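Local coordinates for protein cellulose hydrolase (PDB 4YZT) that hydrolyses internal beta-1,4-glucosidic bonds of cellulose as a tri-modular family 5 endoglucanase with a TIM-barrel catalytic module, at residues 456-461 / 494-499; 475-480 / 509-514; 486-491 / 501-506. One frame throughout, in Å; residues are numbered along the deposited sequence.

Interaction 1: residues 456-461 / 494-499; sequences ASLNGT and FYEKDG
At one end of the small antiparallel sheet in the C-terminal beta-sandwich module, Ala456 and Leu458, where strand 452-457 runs out, come up against Gly499 and Glu496 of a beta hairpin. Among the side chains, Leu458 makes the main contact. Its CD1 methyl lies 3.3 Å from Glu496 OE1, the two side chains arriving from opposite directions, and the same CD1 is 3.6 Å from the carbonyl oxygen O of Gly499. Ala456 reaches that oxygen as well, with CB at 3.7 Å from Gly499 O. Glu496 gets its carboxylate this far because CG stands anti to the backbone N (chi1 175°) and the rest of the chain is extended.

The hairpin joins strands 494-497 and 500-503, and its bend carries Asp498 and Gly499 at positive phi. Strand 500-503 sits between 494-497 and 452-457, and here two waters make the polar links between the segments. Water 1 accepts from Leu458 N at 2.7 Å and donates to Gly499 O. Water 2 donates both ways, to Thr461 O at 2.8 Å and to Glu496 OE1 at 2.7 Å. The other carboxylate oxygen, OE2, takes Leu463 N, so Glu496 ties the start of strand 462-470 to the hairpin.

The type I' turn from Leu458 to Thr461 swings the chain from one sheet to the other. Leu458 O is gripped twice within it, by Thr461 N and by Thr461 OG1. The hydroxyl bond, Thr461 OG1 to Leu458 O, is 2.8 Å long, with a C=O...donor angle of 125° and the donor tilted 21° from the carbonyl plane. At Gly460 a CB would jam against the carbonyl oxygen of Asn459.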
ATOM      1  N   ALA A 456      -2.507  25.183  13.130  1.00 15.25           N
ATOM      2  CA  ALA A 456      -2.387  24.519  14.414  1.00 16.92           C
ATOM      3  C   ALA A 456      -0.937  24.453  14.893  1.00 17.29           C
ATOM      4  O   ALA A 456      -0.001  24.495  14.089  1.00 16.74           O
ATOM      5  CB  ALA A 456      -2.982  23.106  14.328  1.00 17.25           C
ATOM      6  N   SER A 457      -0.770  24.391  16.211  1.00 16.50           N
ATOM      7  CA  SER A 457       0.481  23.963  16.832  1.00 17.80           C
ATOM      8  C   SER A 457       0.187  22.630  17.475  1.00 16.58           C
ATOM      9  O   SER A 457      -0.344  22.587  18.586  1.00 18.31           O
ATOM     10  CB  SER A 457       0.976  24.955  17.887  1.00 23.51           C
ATOM     11  OG  SER A 457       1.073  26.273  17.377  1.00 27.12           O
ATOM     12  N   LEU A 458       0.514  21.538  16.794  1.00 14.16           N
ATOM     13  CA  LEU A 458       0.131  20.214  17.296  1.00 15.76           C
ATOM     14  C   LEU A 458       1.014  19.734  18.460  1.00 16.64           C
ATOM     15  O   LEU A 458       0.667  18.782  19.171  1.00 14.71           O
ATOM     16  CB  LEU A 458       0.156  19.197  16.147  1.00 17.26           C
ATOM     17  CG  LEU A 458      -0.935  19.457  15.095  1.00 16.40           C
ATOM     18  CD1 LEU A 458      -0.767  18.526  13.898  1.00 17.67           C
ATOM     19  CD2 LEU A 458      -2.333  19.302  15.692  1.00 15.62           C
ATOM     20  N   ASN A 459       2.149  20.398  18.640  1.00 16.82           N
ATOM     21  CA  ASN A 459       3.007  20.194  19.805  1.00 19.18           C
ATOM     22  C   ASN A 459       3.368  18.733  20.031  1.00 17.96           C
ATOM     23  O   ASN A 459       3.343  18.253  21.156  1.00 21.14           O
ATOM     24  CB  ASN A 459       2.341  20.759  21.064  1.00 20.08           C
ATOM     25  CG  ASN A 459       2.186  22.271  21.015  1.00 22.42           C
ATOM     26  OD1 ASN A 459       2.962  22.963  20.354  1.00 22.25           O
ATOM     27  ND2 ASN A 459       1.188  22.793  21.732  1.00 19.93           N
ATOM     28  N   GLY A 460       3.710  18.036  18.955  1.00 16.57           N
ATOM     29  CA  GLY A 460       4.179  16.666  19.064  1.00 16.82           C
ATOM     30  C   GLY A 460       3.121  15.627  18.763  1.00 16.20           C
ATOM     31  O   GLY A 460       3.436  14.453  18.550  1.00 16.62           O
ATOM     32  N   THR A 461       1.859  16.043  18.758  1.00 16.43           N
ATOM     33  CA  THR A 461       0.783  15.115  18.456  1.00 16.21           C
ATOM     34  C   THR A 461       0.650  14.933  16.943  1.00 16.00           C
ATOM     35  O   THR A 461       1.192  15.718  16.170  1.00 15.59           O
ATOM     36  CB  THR A 461      -0.571  15.568  19.043  1.00 16.83           C
ATOM     37  OG1 THR A 461      -1.036  16.734  18.359  1.00 15.46           O
ATOM     38  CG2 THR A 461      -0.453  15.854  20.525  1.00 17.75           C
ATOM     39  N   PHE A 494     -10.060  14.586   4.613  1.00 10.73           N
ATOM     40  CA  PHE A 494      -9.195  15.363   5.502  1.00 11.55           C
ATOM     41  C   PHE A 494      -7.730  15.030   5.323  1.00 10.27           C
ATOM     42  O   PHE A 494      -7.376  13.976   4.801  1.00 11.66           O
ATOM     43  CB  PHE A 494      -9.581  15.153   6.983  1.00 10.20           C
ATOM     44  CG  PHE A 494      -9.351  13.737   7.492  1.00  9.93           C
ATOM     45  CD1 PHE A 494      -8.084  13.328   7.923  1.00 11.14           C
ATOM     46  CD2 PHE A 494     -10.396  12.828   7.551  1.00 10.41           C
ATOM     47  CE1 PHE A 494      -7.866  12.038   8.385  1.00 13.18           C
ATOM     48  CE2 PHE A 494     -10.189  11.531   8.023  1.00 12.19           C
ATOM     49  CZ  PHE A 494      -8.917  11.138   8.444  1.00 13.58           C
ATOM     50  N   TYR A 495      -6.875  15.931   5.782  1.00 11.38           N
ATOM     51  CA  TYR A 495      -5.445  15.638   5.840  1.00 13.46           C
ATOM     52  C   TYR A 495      -4.727  16.590   6.778  1.00 15.41           C
ATOM     53  O   TYR A 495      -5.276  17.622   7.191  1.00 13.35           O
ATOM     54  CB  TYR A 495      -4.803  15.690   4.441  1.00 12.25           C
ATOM     55  CG  TYR A 495      -4.959  17.000   3.689  1.00 12.37           C
ATOM     56  CD1 TYR A 495      -6.134  17.308   3.004  1.00 13.68           C
ATOM     57  CD2 TYR A 495      -3.915  17.919   3.638  1.00 10.58           C
ATOM     58  CE1 TYR A 495      -6.265  18.512   2.299  1.00 12.54           C
ATOM     59  CE2 TYR A 495      -4.041  19.134   2.937  1.00 12.59           C
ATOM     60  CZ  TYR A 495      -5.217  19.415   2.271  1.00 14.18           C
ATOM     61  OH  TYR A 495      -5.337  20.604   1.573  1.00 14.56           O
ATOM     62  N   GLU A 496      -3.507  16.195   7.134  1.00 15.03           N
ATOM     63  CA  GLU A 496      -2.557  17.051   7.830  1.00 16.93           C
ATOM     64  C   GLU A 496      -1.436  17.420   6.866  1.00 16.00           C
ATOM     65  O   GLU A 496      -0.958  16.570   6.112  1.00 15.89           O
ATOM     66  CB  GLU A 496      -1.986  16.348   9.068  1.00 21.86           C
ATOM     67  CG  GLU A 496      -0.884  17.141   9.778  1.00 28.12           C
ATOM     68  CD  GLU A 496      -0.202  16.377  10.917  1.00 36.16           C
ATOM     69  OE1 GLU A 496       0.815  16.897  11.439  1.00 40.29           O
ATOM     70  OE2 GLU A 496      -0.669  15.274  11.296  1.00 35.99           O
ATOM     71  N   LYS A 497      -1.013  18.680   6.874  1.00 15.57           N
ATOM     72  CA  LYS A 497       0.145  19.069   6.071  1.00 17.63           C
ATOM     73  C   LYS A 497       0.939  20.170   6.750  1.00 17.90           C
ATOM     74  O   LYS A 497       0.387  21.210   7.121  1.00 18.19           O
ATOM     75  CB  LYS A 497      -0.274  19.525   4.669  1.00 17.48           C
ATOM     76  CG  LYS A 497       0.921  19.798   3.757  1.00 21.92           C
ATOM     77  CD  LYS A 497       0.504  20.206   2.368  1.00 25.66           C
ATOM     78  CE  LYS A 497       1.723  20.447   1.488  1.00 30.57           C
ATOM     79  NZ  LYS A 497       2.513  19.203   1.196  1.00 31.76           N
ATOM     80  N   ASP A 498       2.239  19.923   6.912  1.00 19.50           N
ATOM     81  CA  ASP A 498       3.140  20.888   7.541  1.00 21.05           C
ATOM     82  C   ASP A 498       2.593  21.421   8.873  1.00 18.61           C
ATOM     83  O   ASP A 498       2.697  22.616   9.173  1.00 18.91           O
ATOM     84  CB  ASP A 498       3.415  22.033   6.571  1.00 25.81           C
ATOM     85  CG  ASP A 498       4.125  21.559   5.308  1.00 35.20           C
ATOM     86  OD1 ASP A 498       4.846  20.531   5.360  1.00 38.72           O
ATOM     87  OD2 ASP A 498       3.937  22.195   4.251  1.00 38.86           O
ATOM     88  N   GLY A 499       2.008  20.521   9.659  1.00 14.77           N
ATOM     89  CA  GLY A 499       1.576  20.841  11.009  1.00 16.59           C
ATOM     90  C   GLY A 499       0.192  21.468  11.131  1.00 17.20           C
ATOM     91  O   GLY A 499      -0.277  21.707  12.246  1.00 17.45           O
TER
HETATM   92  O   HOH W   1       1.527  21.658  14.246  1.00 17.26           O
HETATM   93  O   HOH W   2       2.163  16.669  13.715  1.00 26.09           O

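Interaction 2: residues 475-480 / 509-514; sequences RPVLEE and KYLKSD
The Tyr510 ring meets one methyl of Leu478 obliquely, near its CD2 corner: Leu478 CD2 lies 3.6 Å from Tyr510 CD2, with CG and CB of the tyrosine scarcely farther from the same methyl. The two side chains cross at about a right angle. Val481, just after segment 475-480, also touches the Tyr510 side chain.

Next to that pair, Val477 and Leu511 meet methyl to methyl, Val477 CG1 to Leu511 CD2 at 3.8 Å. The valine branch is the one anti to its own backbone N (chi1 161°), which carries it across to the leucine. Here the contact runs into the core of the C-terminal beta sandwich. Val477 and Leu511 both pack on Phe517 of strand 515-522, and Leu511 also touches Val532 and Ile534 of strand 527-535. Segment 475-480 is loop, folded by a type I turn from Pro476 to Glu479 whose closing bond is weak, and its Val477 backbone is bonded to that of Gly468, in strand 462-470. The facing segment links helix 505-510 to strand 515-522.

Polar bridging falls to water 3, which donates to two backbone carbonyls, Val477 O at 2.8 Å and Tyr510 O at 2.7 Å. Tyr510 CB also comes within 4.0 Å of Val477 O, an ordinary packing distance.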
ATOM      1  N   ARG A 475     -26.494  14.044  13.835  1.00 22.24           N
ATOM      2  CA  ARG A 475     -26.265  13.065  12.776  1.00 21.03           C
ATOM      3  C   ARG A 475     -24.957  13.387  12.020  1.00 18.21           C
ATOM      4  O   ARG A 475     -24.437  14.492  12.126  1.00 18.28           O
ATOM      5  CB  ARG A 475     -27.479  13.031  11.826  1.00 25.10           C
ATOM      6  CG  ARG A 475     -28.794  12.604  12.499  1.00 27.89           C
ATOM      7  CD  ARG A 475     -29.898  12.295  11.475  1.00 22.67           C
ATOM      8  N   PRO A 476     -24.415  12.414  11.271  1.00 15.76           N
ATOM      9  CA  PRO A 476     -23.198  12.627  10.479  1.00 15.78           C
ATOM     10  C   PRO A 476     -23.314  13.788   9.477  1.00 16.10           C
ATOM     11  O   PRO A 476     -24.345  13.950   8.823  1.00 19.42           O
ATOM     12  CB  PRO A 476     -23.028  11.286   9.747  1.00 14.35           C
ATOM     13  CG  PRO A 476     -23.632  10.290  10.682  1.00 16.90           C
ATOM     14  CD  PRO A 476     -24.841  11.001  11.252  1.00 18.65           C
ATOM     15  N   VAL A 477     -22.258  14.588   9.378  1.00 14.63           N
ATOM     16  CA  VAL A 477     -22.158  15.627   8.361  1.00 13.51           C
ATOM     17  C   VAL A 477     -22.247  14.984   6.965  1.00 14.25           C
ATOM     18  O   VAL A 477     -22.882  15.526   6.056  1.00 16.30           O
ATOM     19  CB  VAL A 477     -20.842  16.428   8.519  1.00 16.59           C
ATOM     20  CG1 VAL A 477     -20.489  17.167   7.243  1.00 21.80           C
ATOM     21  CG2 VAL A 477     -20.944  17.390   9.688  1.00 15.12           C
ATOM     22  N   LEU A 478     -21.639  13.811   6.807  1.00 14.23           N
ATOM     23  CA  LEU A 478     -21.716  13.089   5.534  1.00 14.06           C
ATOM     24  C   LEU A 478     -22.801  12.015   5.515  1.00 15.10           C
ATOM     25  O   LEU A 478     -22.652  10.995   4.829  1.00 14.52           O
ATOM     26  CB  LEU A 478     -20.376  12.439   5.205  1.00 15.09           C
ATOM     27  CG  LEU A 478     -19.153  13.334   4.975  1.00 18.50           C
ATOM     28  CD1 LEU A 478     -18.032  12.518   4.349  1.00 17.71           C
ATOM     29  CD2 LEU A 478     -19.474  14.540   4.126  1.00 17.50           C
ATOM     30  N   GLU A 479     -23.895  12.259   6.239  1.00 15.56           N
ATOM     31  CA  GLU A 479     -24.985  11.284   6.368  1.00 16.64           C
ATOM     32  C   GLU A 479     -25.524  10.825   5.001  1.00 17.35           C
ATOM     33  O   GLU A 479     -25.933   9.673   4.843  1.00 18.24           O
ATOM     34  CB  GLU A 479     -26.134  11.867   7.218  1.00 18.82           C
ATOM     35  CG  GLU A 479     -27.262  10.857   7.495  1.00 23.93           C
ATOM     36  CD  GLU A 479     -28.526  11.479   8.090  1.00 30.42           C
ATOM     37  OE1 GLU A 479     -28.472  12.634   8.576  1.00 33.26           O
ATOM     38  OE2 GLU A 479     -29.584  10.805   8.061  1.00 31.39           O
ATOM     39  N   GLU A 480     -25.512  11.719   4.013  1.00 16.46           N
ATOM     40  CA  GLU A 480     -26.030  11.395   2.686  1.00 17.52           C
ATOM     41  C   GLU A 480     -25.108  10.426   1.945  1.00 19.86           C
ATOM     42  O   GLU A 480     -25.518   9.791   0.972  1.00 23.09           O
ATOM     43  CB  GLU A 480     -26.229  12.672   1.868  1.00 18.84           C
ATOM     44  CG  GLU A 480     -27.511  13.433   2.228  1.00 22.73           C
ATOM     45  N   LYS A 509     -18.793  21.156   1.114  1.00 14.87           N
ATOM     46  CA  LYS A 509     -19.945  21.202   0.212  1.00 16.86           C
ATOM     47  C   LYS A 509     -21.149  20.415   0.750  1.00 18.27           C
ATOM     48  O   LYS A 509     -22.278  20.637   0.315  1.00 19.99           O
ATOM     49  CB  LYS A 509     -19.544  20.682  -1.176  1.00 17.44           C
ATOM     50  CG  LYS A 509     -18.747  21.684  -2.006  1.00 18.26           C
ATOM     51  CD  LYS A 509     -18.209  21.038  -3.282  1.00 22.86           C
ATOM     52  N   TYR A 510     -20.918  19.506   1.693  1.00 16.82           N
ATOM     53  CA  TYR A 510     -22.027  18.759   2.281  1.00 17.85           C
ATOM     54  C   TYR A 510     -22.664  19.486   3.465  1.00 19.31           C
ATOM     55  O   TYR A 510     -23.748  19.102   3.917  1.00 18.74           O
ATOM     56  CB  TYR A 510     -21.572  17.358   2.721  1.00 17.72           C
ATOM     57  CG  TYR A 510     -21.553  16.359   1.586  1.00 20.23           C
ATOM     58  CD1 TYR A 510     -22.738  15.813   1.104  1.00 24.86           C
ATOM     59  CD2 TYR A 510     -20.359  15.960   0.991  1.00 20.41           C
ATOM     60  CE1 TYR A 510     -22.740  14.908   0.057  1.00 25.38           C
ATOM     61  CE2 TYR A 510     -20.352  15.044  -0.058  1.00 23.45           C
ATOM     62  CZ  TYR A 510     -21.549  14.529  -0.520  1.00 26.66           C
ATOM     63  OH  TYR A 510     -21.576  13.620  -1.558  1.00 31.59           O
ATOM     64  N   LEU A 511     -22.009  20.532   3.964  1.00 18.30           N
ATOM     65  CA  LEU A 511     -22.500  21.256   5.140  1.00 18.96           C
ATOM     66  C   LEU A 511     -23.824  21.993   4.876  1.00 22.96           C
ATOM     67  O   LEU A 511     -23.959  22.723   3.890  1.00 25.54           O
ATOM     68  CB  LEU A 511     -21.434  22.250   5.623  1.00 19.21           C
ATOM     69  CG  LEU A 511     -20.133  21.627   6.148  1.00 21.99           C
ATOM     70  CD1 LEU A 511     -19.061  22.678   6.316  1.00 21.24           C
ATOM     71  CD2 LEU A 511     -20.395  20.919   7.463  1.00 25.66           C
ATOM     72  N   LYS A 512     -24.794  21.805   5.771  1.00 23.29           N
ATOM     73  CA  LYS A 512     -26.117  22.406   5.629  1.00 26.80           C
ATOM     74  C   LYS A 512     -26.402  23.388   6.753  1.00 27.55           C
ATOM     75  O   LYS A 512     -27.153  24.354   6.579  1.00 28.57           O
ATOM     76  CB  LYS A 512     -27.202  21.321   5.619  1.00 27.66           C
ATOM     77  CG  LYS A 512     -27.089  20.329   4.480  1.00 28.95           C
ATOM     78  N   SER A 513     -25.826  23.115   7.919  1.00 26.22           N
ATOM     79  CA  SER A 513     -26.022  23.968   9.087  1.00 29.67           C
ATOM     80  C   SER A 513     -24.813  23.823  10.000  1.00 27.57           C
ATOM     81  O   SER A 513     -23.913  23.039   9.706  1.00 26.37           O
ATOM     82  CB  SER A 513     -27.322  23.613   9.823  1.00 33.05           C
ATOM     83  OG  SER A 513     -27.293  22.288  10.338  1.00 32.06           O
ATOM     84  N   ASP A 514     -24.784  24.578  11.094  1.00 26.94           N
ATOM     85  CA  ASP A 514     -23.627  24.582  11.984  1.00 25.00           C
ATOM     86  C   ASP A 514     -23.214  23.163  12.435  1.00 23.27           C
ATOM     87  O   ASP A 514     -24.042  22.356  12.865  1.00 21.40           O
ATOM     88  CB  ASP A 514     -23.909  25.473  13.192  1.00 24.80           C
ATOM     89  CG  ASP A 514     -24.155  26.918  12.798  1.00 26.44           C
ATOM     90  OD1 ASP A 514     -24.006  27.261  11.599  1.00 23.19           O
ATOM     91  OD2 ASP A 514     -24.493  27.716  13.694  1.00 32.30           O
TER
HETATM   92  O   HOH W   3     -24.248  17.994   6.369  1.00 21.48           O

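Interaction 3: residues 486-491 / 501-506; sequences PYLNYD and LYLKER
Leu488 and Leu503 make the apolar part of this contact, Leu488 CD1 to Leu503 CD2 at 4.1 Å, with the side chains crossing at about a right angle. Phe517 touches both leucines, and Leu488 also rests on Phe494.

The second kind is packing of a methylene chain on a carbonyl. Lys504 is bent at chi2 (-84°) and chi3 (-73°), which curls its CG, CD and CE around Asp491 O; the nearest approach is 3.3 Å from Lys504 CE to Asp491 O. Lys504 stands at the N-cap position of helix 505-510, at the point where strand 500-503 of the C-terminal sandwich gives way to helix. Segment 486-491 is loop that leans on the catalytic module: Asn489 OD1 takes Trp235 N, and the backbone of Tyr490 is bonded to that of Asn233.

Charges meet through water. Asp491 OD1 and Lys504 NZ are 5.3 Å apart, with water 4 between them, accepting from Lys504 NZ at 2.6 Å and donating to Asp491 OD1 at 3.1 Å. With an alanine in place of Lys504, the Asp491 carboxylate would probably lose its water-relayed positive partner, and the Asp491 carbonyl its methylene cover. Asp493 adds a further tie, using OD2 for Asn489 N and OD1 for a salt bridge with Arg506 NE.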
ATOM      1  N   PRO A 486     -20.198   9.082  11.816  1.00 13.80           N
ATOM      2  CA  PRO A 486     -19.784  10.470  11.598  1.00 12.65           C
ATOM      3  C   PRO A 486     -18.329  10.546  11.190  1.00 11.72           C
ATOM      4  O   PRO A 486     -17.832  11.630  10.857  1.00 11.53           O
ATOM      5  CB  PRO A 486     -20.015  11.109  12.967  1.00 12.61           C
ATOM      6  CG  PRO A 486     -19.650   9.989  13.919  1.00 13.92           C
ATOM      7  CD  PRO A 486     -20.188   8.731  13.251  1.00 13.70           C
ATOM      8  N   TYR A 487     -17.640   9.409  11.200  1.00 13.40           N
ATOM      9  CA  TYR A 487     -16.205   9.432  10.909  1.00 11.96           C
ATOM     10  C   TYR A 487     -15.957   9.598   9.416  1.00 10.75           C
ATOM     11  O   TYR A 487     -16.626   8.987   8.579  1.00 10.22           O
ATOM     12  CB  TYR A 487     -15.510   8.182  11.461  1.00  9.49           C
ATOM     13  CG  TYR A 487     -15.257   8.323  12.950  1.00  9.82           C
ATOM     14  CD1 TYR A 487     -16.178   7.873  13.871  1.00 10.70           C
ATOM     15  CD2 TYR A 487     -14.115   8.965  13.420  1.00 11.92           C
ATOM     16  CE1 TYR A 487     -15.972   8.024  15.223  1.00 11.22           C
ATOM     17  CE2 TYR A 487     -13.893   9.120  14.771  1.00 12.03           C
ATOM     18  CZ  TYR A 487     -14.819   8.650  15.666  1.00 11.54           C
ATOM     19  OH  TYR A 487     -14.603   8.797  17.017  1.00 14.18           O
ATOM     20  N   LEU A 488     -15.005  10.475   9.107  1.00 11.26           N
ATOM     21  CA  LEU A 488     -14.633  10.825   7.742  1.00  9.38           C
ATOM     22  C   LEU A 488     -13.511   9.924   7.209  1.00 11.57           C
ATOM     23  O   LEU A 488     -12.961   9.094   7.944  1.00 13.61           O
ATOM     24  CB  LEU A 488     -14.195  12.296   7.677  1.00  8.87           C
ATOM     25  CG  LEU A 488     -15.168  13.337   8.265  1.00  8.23           C
ATOM     26  CD1 LEU A 488     -14.564  14.728   8.149  1.00  9.22           C
ATOM     27  CD2 LEU A 488     -16.500  13.291   7.542  1.00 13.15           C
ATOM     28  N   ASN A 489     -13.152  10.111   5.941  1.00  9.90           N
ATOM     29  CA  ASN A 489     -12.154   9.258   5.286  1.00 10.63           C
ATOM     30  C   ASN A 489     -10.873  10.010   4.952  1.00 13.50           C
ATOM     31  O   ASN A 489     -10.908  11.092   4.365  1.00 13.19           O
ATOM     32  CB  ASN A 489     -12.724   8.649   4.006  1.00 10.84           C
ATOM     33  CG  ASN A 489     -13.876   7.672   4.260  1.00 12.43           C
ATOM     34  OD1 ASN A 489     -14.096   7.223   5.379  1.00 12.48           O
ATOM     35  ND2 ASN A 489     -14.598   7.329   3.199  1.00 11.88           N
ATOM     36  N   TYR A 490      -9.735   9.429   5.320  1.00 11.43           N
ATOM     37  CA  TYR A 490      -8.433  10.026   5.013  1.00 12.75           C
ATOM     38  C   TYR A 490      -8.277  10.416   3.539  1.00 12.56           C
ATOM     39  O   TYR A 490      -8.708   9.685   2.644  1.00 12.56           O
ATOM     40  CB  TYR A 490      -7.315   9.063   5.402  1.00 14.74           C
ATOM     41  CG  TYR A 490      -5.936   9.522   4.961  1.00 18.14           C
ATOM     42  CD1 TYR A 490      -5.315  10.608   5.569  1.00 23.14           C
ATOM     43  CD2 TYR A 490      -5.260   8.871   3.934  1.00 18.17           C
ATOM     44  CE1 TYR A 490      -4.051  11.030   5.170  1.00 24.80           C
ATOM     45  CE2 TYR A 490      -3.994   9.286   3.531  1.00 23.38           C
ATOM     46  CZ  TYR A 490      -3.400  10.369   4.155  1.00 27.79           C
ATOM     47  OH  TYR A 490      -2.146  10.790   3.758  1.00 32.37           O
ATOM     48  N   ASP A 491      -7.683  11.590   3.326  1.00 12.06           N
ATOM     49  CA  ASP A 491      -7.302  12.119   2.013  1.00 12.99           C
ATOM     50  C   ASP A 491      -8.515  12.686   1.267  1.00 13.79           C
ATOM     51  O   ASP A 491      -8.488  13.846   0.888  1.00 15.57           O
ATOM     52  CB  ASP A 491      -6.586  11.058   1.161  1.00 15.60           C
ATOM     53  CG  ASP A 491      -5.597  11.656   0.169  1.00 24.14           C
ATOM     54  OD1 ASP A 491      -5.024  12.735   0.437  1.00 26.11           O
ATOM     55  OD2 ASP A 491      -5.381  11.029  -0.887  1.00 26.57           O
ATOM     56  N   LEU A 501      -4.075  21.420  10.038  1.00 12.19           N
ATOM     57  CA  LEU A 501      -5.165  20.506   9.759  1.00 13.06           C
ATOM     58  C   LEU A 501      -6.030  21.041   8.622  1.00 11.54           C
ATOM     59  O   LEU A 501      -6.222  22.255   8.504  1.00 12.79           O
ATOM     60  CB  LEU A 501      -6.012  20.306  11.018  1.00 12.84           C
ATOM     61  CG  LEU A 501      -5.240  19.853  12.260  1.00 12.93           C
ATOM     62  CD1 LEU A 501      -6.087  19.987  13.516  1.00 13.97           C
ATOM     63  CD2 LEU A 501      -4.755  18.407  12.095  1.00 12.10           C
ATOM     64  N   TYR A 502      -6.572  20.136   7.808  1.00 10.56           N
ATOM     65  CA  TYR A 502      -7.358  20.532   6.641  1.00 11.46           C
ATOM     66  C   TYR A 502      -8.625  19.699   6.516  1.00 12.45           C
ATOM     67  O   TYR A 502      -8.590  18.481   6.691  1.00 11.51           O
ATOM     68  CB  TYR A 502      -6.536  20.377   5.358  1.00  9.90           C
ATOM     69  CG  TYR A 502      -5.397  21.372   5.195  1.00 12.06           C
ATOM     70  CD1 TYR A 502      -5.568  22.530   4.450  1.00 12.52           C
ATOM     71  CD2 TYR A 502      -4.147  21.130   5.766  1.00 12.07           C
ATOM     72  CE1 TYR A 502      -4.525  23.441   4.290  1.00 15.82           C
ATOM     73  CE2 TYR A 502      -3.107  22.029   5.621  1.00 13.79           C
ATOM     74  CZ  TYR A 502      -3.299  23.179   4.876  1.00 13.73           C
ATOM     75  OH  TYR A 502      -2.276  24.085   4.721  1.00 12.25           O
ATOM     76  N   LEU A 503      -9.738  20.366   6.219  1.00 13.02           N
ATOM     77  CA  LEU A 503     -10.941  19.702   5.738  1.00 13.11           C
ATOM     78  C   LEU A 503     -11.076  19.921   4.240  1.00 12.91           C
ATOM     79  O   LEU A 503     -11.008  21.059   3.752  1.00 13.44           O
ATOM     80  CB  LEU A 503     -12.194  20.228   6.437  1.00 15.62           C
ATOM     81  CG  LEU A 503     -12.380  19.838   7.898  1.00 16.85           C
ATOM     82  CD1 LEU A 503     -13.574  20.575   8.455  1.00 15.39           C
ATOM     83  CD2 LEU A 503     -12.584  18.323   8.000  1.00 14.38           C
ATOM     84  N   LYS A 504     -11.285  18.835   3.514  1.00 12.38           N
ATOM     85  CA  LYS A 504     -11.383  18.910   2.068  1.00 11.41           C
ATOM     86  C   LYS A 504     -12.652  19.635   1.624  1.00 11.98           C
ATOM     87  O   LYS A 504     -13.684  19.588   2.294  1.00 11.04           O
ATOM     88  CB  LYS A 504     -11.325  17.502   1.460  1.00 12.66           C
ATOM     89  CG  LYS A 504      -9.967  16.836   1.614  1.00 15.33           C
ATOM     90  CD  LYS A 504      -8.997  17.238   0.517  1.00 16.78           C
ATOM     91  CE  LYS A 504      -9.374  16.589  -0.790  1.00 18.62           C
ATOM     92  NZ  LYS A 504      -8.207  16.423  -1.691  1.00 20.11           N
ATOM     93  N   GLU A 505     -12.540  20.331   0.499  1.00 14.10           N
ATOM     94  CA  GLU A 505     -13.672  21.018  -0.121  1.00 11.07           C
ATOM     95  C   GLU A 505     -14.919  20.126  -0.177  1.00 14.18           C
ATOM     96  O   GLU A 505     -16.029  20.576   0.098  1.00 15.12           O
ATOM     97  CB  GLU A 505     -13.303  21.469  -1.533  1.00 11.90           C
ATOM     98  CG  GLU A 505     -14.340  22.368  -2.160  1.00 18.08           C
ATOM     99  CD  GLU A 505     -14.121  22.559  -3.640  1.00 22.92           C
ATOM    100  OE1 GLU A 505     -14.345  21.597  -4.409  1.00 24.37           O
ATOM    101  OE2 GLU A 505     -13.709  23.666  -4.026  1.00 23.17           O
ATOM    102  N   ARG A 506     -14.710  18.865  -0.538  1.00 14.08           N
ATOM    103  CA  ARG A 506     -15.765  17.853  -0.555  1.00 14.37           C
ATOM    104  C   ARG A 506     -16.653  17.894   0.691  1.00 13.81           C
ATOM    105  O   ARG A 506     -17.883  17.861   0.588  1.00 13.03           O
ATOM    106  CB  ARG A 506     -15.136  16.465  -0.692  1.00 14.76           C
ATOM    107  CG  ARG A 506     -16.054  15.302  -0.354  1.00 13.99           C
ATOM    108  CD  ARG A 506     -15.307  13.980  -0.529  1.00 16.59           C
ATOM    109  NE  ARG A 506     -16.022  12.860   0.086  1.00 15.72           N
ATOM    110  CZ  ARG A 506     -17.043  12.219  -0.472  1.00 15.48           C
ATOM    111  NH1 ARG A 506     -17.620  11.218   0.174  1.00 14.59           N
ATOM    112  NH2 ARG A 506     -17.486  12.571  -1.674  1.00 17.39           N
TER
HETATM  113  O   HOH W   4      -6.056  15.436  -0.634  1.00 29.17           O

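In the fold
Interaction 3 sits between the other two, its centre 14 Å from that of interaction 1 and 12 Å from that of interaction 2. Toward interaction 1 the join is the hairpin, where Tyr495 O and Tyr502 N are 2.9 Å apart, a probable hydrogen bond. Toward interaction 2 it is leucine packing, Leu478 CD1 on Leu488 CD2 at 3.6 Å. Interactions 1 and 2 do not touch; their nearest atoms are about 8 Å apart. Of the three, interaction 3 lies near the bound glucan: the Asp491 side chain is about 6 Å from a glucose unit, consistent with the C-terminal module flanking the substrate site.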